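Long-range contact in sporozoite surface protein 2 (PDB 4HQO), which probably serves as an adhesive receptor on the surface of malaria sporozoites that supports their gliding motility, here as its von Willebrand factor A and thrombospondin domains: residues Pro42-Leu47 with Ala190-Val196. The protein carries 4 engineered substitutions. Residues are numbered along the deposited sequence; the frame is centred on the assembly and turned at random.
Sequences PMLNGL and ADWNEAV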
loop_
_atom_site.group_PDB
_atom_site.type_symbol
_atom_site.label_atom_id
_atom_site.label_comp_id
_atom_site.label_asym_id
_atom_site.label_seq_id
_atom_site.Cartn_x
_atom_site.Cartn_y
_atom_site.Cartn_z
ATOM N N PRO A 42 18.929 3.406 16.123
ATOM C CA PRO A 42 18.831 4.785 15.618
ATOM C C PRO A 42 18.294 4.868 14.177
ATOM O O PRO A 42 17.634 5.840 13.847
ATOM C CB PRO A 42 20.279 5.282 15.674
ATOM C CG PRO A 42 20.922 4.449 16.734
ATOM C CD PRO A 42 20.298 3.091 16.574
ATOM N N MET A 43 18.570 3.867 13.345
ATOM C CA MET A 43 18.072 3.859 11.969
ATOM C C MET A 43 16.554 3.750 11.948
ATOM O O MET A 43 15.877 4.471 11.217
ATOM C CB MET A 43 18.682 2.703 11.169
ATOM C CG MET A 43 18.012 2.450 9.803
ATOM S SD MET A 43 18.344 3.756 8.601
ATOM C CE MET A 43 20.139 3.715 8.565
ATOM N N LEU A 44 16.025 2.844 12.761
ATOM C CA LEU A 44 14.586 2.630 12.837
ATOM C C LEU A 44 13.872 3.850 13.395
ATOM O O LEU A 44 12.776 4.189 12.966
ATOM C CB LEU A 44 14.280 1.426 13.714
ATOM C CG LEU A 44 14.571 0.035 13.164
ATOM C CD1 LEU A 44 14.506 -0.970 14.301
ATOM C CD2 LEU A 44 13.542 -0.306 12.100
ATOM N N ASN A 45 14.499 4.502 14.364
ATOM C CA ASN A 45 13.915 5.679 14.966
ATOM C C ASN A 45 13.787 6.824 13.972
ATOM O O ASN A 45 12.719 7.412 13.848
ATOM C CB ASN A 45 14.725 6.126 16.184
ATOM C CG ASN A 45 14.328 5.389 17.440
ATOM O OD1 ASN A 45 13.183 4.968 17.583
ATOM N ND2 ASN A 45 15.270 5.234 18.366
ATOM N N GLY A 46 14.882 7.137 13.278
ATOM C CA GLY A 46 14.903 8.231 12.324
ATOM C C GLY A 46 14.013 7.936 11.128
ATOM O O GLY A 46 13.336 8.815 10.611
ATOM N N LEU A 47 14.004 6.685 10.691
ATOM C CA LEU A 47 13.154 6.285 9.585
ATOM C C LEU A 47 11.688 6.485 9.941
ATOM O O LEU A 47 10.960 7.193 9.245
ATOM C CB LEU A 47 13.411 4.821 9.242
ATOM C CG LEU A 47 12.757 4.203 8.017
ATOM C CD1 LEU A 47 13.059 5.036 6.789
ATOM C CD2 LEU A 47 13.297 2.792 7.847
ATOM N N ALA A 190 24.221 4.189 4.445
ATOM C CA ALA A 190 24.738 5.238 5.321
ATOM C C ALA A 190 23.859 5.385 6.569
ATOM O O ALA A 190 23.483 4.393 7.193
ATOM C CB ALA A 190 24.841 6.545 4.573
ATOM N N ASP A 191 23.525 6.615 6.936
ATOM C CA ASP A 191 22.709 6.833 8.128
ATOM C C ASP A 191 21.229 6.948 7.793
ATOM O O ASP A 191 20.836 6.813 6.634
ATOM C CB ASP A 191 23.195 8.057 8.905
ATOM C CG ASP A 191 24.425 7.756 9.748
ATOM O OD1 ASP A 191 24.615 6.573 10.112
ATOM O OD2 ASP A 191 25.195 8.694 10.047
ATOM N N TRP A 192 20.408 7.196 8.807
ATOM C CA TRP A 192 18.965 7.280 8.605
ATOM C C TRP A 192 18.566 8.430 7.687
ATOM O O TRP A 192 17.543 8.353 7.015
ATOM C CB TRP A 192 18.222 7.387 9.941
ATOM C CG TRP A 192 18.408 8.694 10.650
ATOM C CD1 TRP A 192 19.366 8.996 11.574
ATOM C CD2 TRP A 192 17.611 9.878 10.499
ATOM N NE1 TRP A 192 19.214 10.289 12.006
ATOM C CE2 TRP A 192 18.146 10.852 11.362
ATOM C CE3 TRP A 192 16.497 10.200 9.718
ATOM C CZ2 TRP A 192 17.606 12.135 11.466
ATOM C CZ3 TRP A 192 15.962 11.476 9.823
ATOM C CH2 TRP A 192 16.518 12.426 10.691
ATOM N N ASN A 193 19.361 9.498 7.670
ATOM C CA ASN A 193 19.088 10.621 6.785
ATOM C C ASN A 193 19.101 10.181 5.324
ATOM O O ASN A 193 18.208 10.533 4.557
ATOM C CB ASN A 193 20.096 11.748 7.002
ATOM C CG ASN A 193 20.187 12.177 8.453
ATOM O OD1 ASN A 193 20.867 11.539 9.261
ATOM N ND2 ASN A 193 19.504 13.266 8.792
ATOM N N GLU A 194 20.112 9.403 4.951
ATOM C CA GLU A 194 20.219 8.887 3.588
ATOM C C GLU A 194 19.104 7.897 3.270
ATOM O O GLU A 194 18.592 7.858 2.152
ATOM C CB GLU A 194 21.587 8.247 3.349
ATOM C CG GLU A 194 22.743 9.250 3.272
ATOM C CD GLU A 194 23.220 9.726 4.641
ATOM O OE1 GLU A 194 22.841 9.112 5.665
ATOM O OE2 GLU A 194 23.981 10.716 4.689
ATOM N N ALA A 195 18.727 7.103 4.262
ATOM C CA ALA A 195 17.657 6.135 4.093
ATOM C C ALA A 195 16.330 6.848 3.869
ATOM O O ALA A 195 15.525 6.431 3.044
ATOM C CB ALA A 195 17.576 5.216 5.310
ATOM N N VAL A 196 16.107 7.929 4.608
ATOM C CA VAL A 196 14.881 8.712 4.465
ATOM C C VAL A 196 14.791 9.346 3.080
ATOM O O VAL A 196 13.737 9.317 2.440
ATOM C CB VAL A 196 14.764 9.785 5.576
ATOM C CG1 VAL A 196 13.797 10.902 5.173
ATOM C CG2 VAL A 196 14.330 9.128 6.873
#
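The indole of Trp-192 lies against helix 33-49 where Gly-46 leaves the backbone bare: Gly-46 CA stands 3.5 Å above one face, offset toward the rim. This is an off-centre CH-pi contact, with Gly-46 CA 4.0 Å from the centroid of the six-membered ring and 30° off its normal. Asn-193 OD1 rests over the opposite face, also near the rim, while Val-196 CG2 sits at the edge in the ring plane. The chi1 of Trp-192, 70°, places CG between its own N and carbonyl carbon and brings the six-membered part of the ring over Gly-46 CA. Val-196 CG2 also reaches Gly-46 O at 3.9 Å and, more loosely, Leu-47 CD1. Met-43, from helix 33-49, reaches the first turn of helix 192-203 with a chain bent at chi2 and chi3. Met-43 SD lies 3.7 Å from Ala-195 CB and also packs on Trp-192 CA; the methyl Met-43 CE is 3.5 Å from Trp-192 N. Met-43 and Ala-195 both touch Ile-160 of strand 156-161, in the central sheet of the von Willebrand factor A domain. The axes of 42-47 and 192-196 pass 8.9 Å apart at a signed angle of -44°. Beside the interface, Asp-191 N donates to Glu-194 OE1 (2.9 Å), meeting the carboxylate from above its plane and tying the helix start to its first turn. Between the segments the contact is van der Waals and CH-pi in character, which implies dependence on close shape matching: a side-chain-free glycine surface admits the indole, and the bent Met-43 thioether packs on the buried side, between Trp-192 and Ala-195.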